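Local coordinates for iron binding protein FbpA (Mannheimia haemolytica, PDB 1Q35) that binds ferric iron in the periplasm and probably hands it on for uptake, as a member of the bacterial solute-binding protein 1 family, at residues 276-279 / 280-283; 238-241 / 242-245. All blocks are in the same frame, centred on the assembly; numbering follows the deposited sequence.

Interaction 1 (276-279 / 280-283); sequences EPSA and IVKG
Lys282 N bonds Ser278 O at 2.8 Å and Gly283 N bonds Ala279 O at 3.1 Å, the i to i+4 pattern of a first helical turn. The extended backbone of 276-278 leads into this turn. Ser278 is its N-cap. Ser278 OG accepts from Val281 N at 3.1 Å, with an N-H...O angle of 162°. The OG sits between the backbone N and the carbonyl carbon (chi1 70°), which turns it toward Val281 N. Ser278 OG also lies 3.3 Å from Val281 CG2. The other methyl of Val281, CG1, meets Pro277 CB at 3.6 Å. Lys282 doubles back over the residues before the helix. Its chain bends at chi3 (-68°) and crosses the proline ring at about a right angle. Lys282 CE comes 3.6 Å from Pro277 O. The ammonium makes a long salt bridge, Lys282 NZ to Glu276 OE2 at 3.9 Å. Glu276 and Lys282 are exposed, while Ser278 and Val281 are buried. Ser278 OG also bonds His267 ND1 in the loop after helix 256-266, and His267 touches Val281. Ile280 packs on Leu204 and Asp205, so helix 279-283 rests against helix 198-205, which begins at Tyr198, an iron ligand in the metal-bound protein; no iron is bound here.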
loop_
_atom_site.group_PDB
_atom_site.type_symbol
_atom_site.label_atom_id
_atom_site.label_comp_id
_atom_site.label_asym_id
_atom_site.label_seq_id
_atom_site.Cartn_x
_atom_site.Cartn_y
_atom_site.Cartn_z
ATOM N N GLU A 276 6.235 1.873 -18.536
ATOM C CA GLU A 276 4.970 1.177 -18.743
ATOM C C GLU A 276 4.698 0.196 -17.605
ATOM O O GLU A 276 5.624 -0.430 -17.089
ATOM C CB GLU A 276 4.985 0.418 -20.074
ATOM C CG GLU A 276 4.971 1.307 -21.308
ATOM C CD GLU A 276 3.647 2.019 -21.508
ATOM O OE1 GLU A 276 3.656 3.256 -21.692
ATOM O OE2 GLU A 276 2.593 1.346 -21.480
ATOM N N PRO A 277 3.433 0.046 -17.215
ATOM C CA PRO A 277 3.053 -1.071 -16.347
ATOM C C PRO A 277 3.240 -2.390 -17.089
ATOM O O PRO A 277 3.447 -2.394 -18.309
ATOM C CB PRO A 277 1.567 -0.816 -16.065
ATOM C CG PRO A 277 1.348 0.613 -16.404
ATOM C CD PRO A 277 2.271 0.887 -17.551
ATOM N N SER A 278 3.173 -3.492 -16.358
ATOM C CA SER A 278 3.230 -4.820 -16.957
ATOM C C SER A 278 2.044 -5.046 -17.890
ATOM O O SER A 278 1.041 -4.333 -17.830
ATOM C CB SER A 278 3.217 -5.887 -15.868
ATOM O OG SER A 278 1.943 -5.947 -15.240
ATOM N N ALA A 279 2.156 -6.055 -18.746
ATOM C CA ALA A 279 1.065 -6.431 -19.636
ATOM C C ALA A 279 -0.191 -6.799 -18.844
ATOM O O ALA A 279 -1.296 -6.444 -19.236
ATOM C CB ALA A 279 1.480 -7.580 -20.550
ATOM N N ILE A 280 -0.029 -7.502 -17.725
ATOM C CA ILE A 280 -1.174 -7.839 -16.883
ATOM C C ILE A 280 -1.852 -6.559 -16.374
ATOM O O ILE A 280 -3.069 -6.401 -16.480
ATOM C CB ILE A 280 -0.747 -8.758 -15.714
ATOM C CG1 ILE A 280 -0.477 -10.178 -16.232
ATOM C CG2 ILE A 280 -1.809 -8.777 -14.616
ATOM C CD1 ILE A 280 0.127 -11.123 -15.209
ATOM N N VAL A 281 -1.063 -5.633 -15.839
ATOM C CA VAL A 281 -1.621 -4.427 -15.233
ATOM C C VAL A 281 -2.265 -3.536 -16.304
ATOM O O VAL A 281 -3.343 -2.984 -16.100
ATOM C CB VAL A 281 -0.541 -3.673 -14.429
ATOM C CG1 VAL A 281 -1.021 -2.290 -14.025
ATOM C CG2 VAL A 281 -0.149 -4.478 -13.206
ATOM N N LYS A 282 -1.634 -3.435 -17.465
ATOM C CA LYS A 282 -2.207 -2.664 -18.568
ATOM C C LYS A 282 -3.552 -3.235 -19.017
ATOM O O LYS A 282 -4.454 -2.489 -19.399
ATOM C CB LYS A 282 -1.242 -2.626 -19.752
ATOM C CG LYS A 282 -0.050 -1.710 -19.541
ATOM C CD LYS A 282 0.751 -1.517 -20.817
ATOM C CE LYS A 282 1.458 -2.783 -21.244
ATOM N NZ LYS A 282 2.486 -2.509 -22.283
ATOM N N GLY A 283 -3.681 -4.558 -18.974
ATOM C CA GLY A 283 -4.905 -5.239 -19.364
ATOM C C GLY A 283 -6.102 -4.926 -18.488
ATOM O O GLY A 283 -7.244 -5.086 -18.915
#

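Interaction 2 (238-241 / 242-245); sequences KHSP and NKAN
Ser240 and Lys243 meet at the N-terminus of helix 243-254, in the loop after strand 228-236 of this periplasmic-binding-protein fold, with Asn242 at the N-cap position. The Asn242 side chain makes no capping bond. A water joins the two sides instead: it donates to Ser240 O at 2.9 Å and accepts from Lys243 N at 3.0 Å. The amide at the start of the helix is thus satisfied by solvent rather than by a side chain of the turn. Ser240 OG packs against the same residue, 3.2 Å from Lys243 CA and 3.6 Å from Lys243 CB. It is close to Lys243 N as well, but the angle is too poor for a bond. The hydroxyl gets there because it lies anti to the backbone N (chi1 171°).

The next shell fixes the turn. Asp53 OD2 takes hydrogen bonds from both Ser240 OG and Asn242 N, so one carboxylate oxygen grips the loop at two points. Lys243 bends at chi2 and chi4, and its NZ bonds Gln73 OE1. Strand 3-8 lies beside the turn, where Asn5 touches both Pro241 and Asn242. The contact is at the surface and away from the iron site. Within it, the Asn242 side chain crosses the proline obliquely, with Asn242 ND2 3.8 Å from Pro241 CG.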
loop_
_atom_site.group_PDB
_atom_site.type_symbol
_atom_site.label_atom_id
_atom_site.label_comp_id
_atom_site.label_asym_id
_atom_site.label_seq_id
_atom_site.Cartn_x
_atom_site.Cartn_y
_atom_site.Cartn_z
ATOM N N LYS A 238 17.024 10.233 10.115
ATOM C CA LYS A 238 17.659 11.476 10.550
ATOM C C LYS A 238 19.155 11.304 10.809
ATOM O O LYS A 238 19.952 12.180 10.473
ATOM C CB LYS A 238 16.982 12.003 11.821
ATOM C CG LYS A 238 17.589 13.304 12.360
ATOM C CD LYS A 238 16.781 13.867 13.511
ATOM C CE LYS A 238 17.359 15.180 14.011
ATOM N NZ LYS A 238 16.690 15.622 15.266
ATOM N N HIS A 239 19.531 10.175 11.399
ATOM C CA HIS A 239 20.907 9.943 11.833
ATOM C C HIS A 239 21.632 8.900 10.977
ATOM O O HIS A 239 22.615 8.298 11.413
ATOM C CB HIS A 239 20.895 9.560 13.310
ATOM C CG HIS A 239 20.364 10.644 14.194
ATOM N ND1 HIS A 239 21.097 11.764 14.512
ATOM C CD2 HIS A 239 19.161 10.796 14.796
ATOM C CE1 HIS A 239 20.375 12.554 15.287
ATOM N NE2 HIS A 239 19.197 11.988 15.476
ATOM N N SER A 240 21.145 8.718 9.751
ATOM C CA SER A 240 21.729 7.811 8.763
ATOM C C SER A 240 23.269 7.811 8.817
ATOM O O SER A 240 23.893 8.843 8.533
ATOM C CB SER A 240 21.260 8.231 7.368
ATOM O OG SER A 240 21.940 7.537 6.340
ATOM N N PRO A 241 23.882 6.693 9.210
ATOM C CA PRO A 241 25.354 6.594 9.216
ATOM C C PRO A 241 26.028 6.382 7.849
ATOM O O PRO A 241 27.252 6.494 7.774
ATOM C CB PRO A 241 25.613 5.393 10.127
ATOM C CG PRO A 241 24.407 4.546 9.978
ATOM C CD PRO A 241 23.256 5.483 9.776
ATOM N N ASN A 242 25.264 6.072 6.804
ATOM C CA ASN A 242 25.798 5.924 5.449
ATOM C C ASN A 242 24.922 6.695 4.479
ATOM O O ASN A 242 24.337 6.125 3.555
ATOM C CB ASN A 242 25.862 4.448 5.038
ATOM C CG ASN A 242 26.566 3.583 6.056
ATOM O OD1 ASN A 242 27.802 3.565 6.123
ATOM N ND2 ASN A 242 25.795 2.860 6.856
ATOM N N LYS A 243 24.831 8.000 4.689
ATOM C CA LYS A 243 23.822 8.808 4.023
ATOM C C LYS A 243 24.053 8.926 2.520
ATOM O O LYS A 243 23.103 8.869 1.755
ATOM C CB LYS A 243 23.736 10.193 4.666
ATOM C CG LYS A 243 22.669 11.096 4.062
ATOM C CD LYS A 243 23.223 11.999 2.978
ATOM C CE LYS A 243 22.221 13.050 2.563
ATOM N NZ LYS A 243 21.953 14.000 3.671
ATOM N N ALA A 244 25.299 9.096 2.092
ATOM C CA ALA A 244 25.603 9.160 0.667
ATOM C C ALA A 244 25.150 7.883 -0.033
ATOM O O ALA A 244 24.600 7.941 -1.129
ATOM C CB ALA A 244 27.089 9.378 0.441
ATOM N N ASN A 245 25.398 6.743 0.602
ATOM C CA ASN A 245 24.956 5.448 0.069
ATOM C C ASN A 245 23.432 5.307 0.107
ATOM O O ASN A 245 22.837 4.716 -0.798
ATOM C CB ASN A 245 25.620 4.295 0.828
ATOM C CG ASN A 245 27.103 4.154 0.503
ATOM O OD1 ASN A 245 27.595 4.727 -0.467
ATOM N ND2 ASN A 245 27.812 3.375 1.312
HETATM O O HOH W 1 26.119 9.690 6.803
#

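How the interactions relate
Both contacts are short turns that start a helix. Their centres are about 35 Å apart and their nearest atoms about 24 Å, so they do not touch. Interaction 2 comes first along the chain, between strand 228-236 and helix 243-254. Helix 256-266 and strand 269-270 follow, and then interaction 1 opens helix 279-283. The mixed sheet links the two regions, since strands 228-236 and 269-270 both pair antiparallel with strand 96-108. They differ in their relation to iron. Interaction 1 has Val281 about 6 Å from Tyr198, side chain to side chain, so it probably borders the iron site, whereas interaction 2 starts a helix at the surface, away from the iron-binding tyrosines.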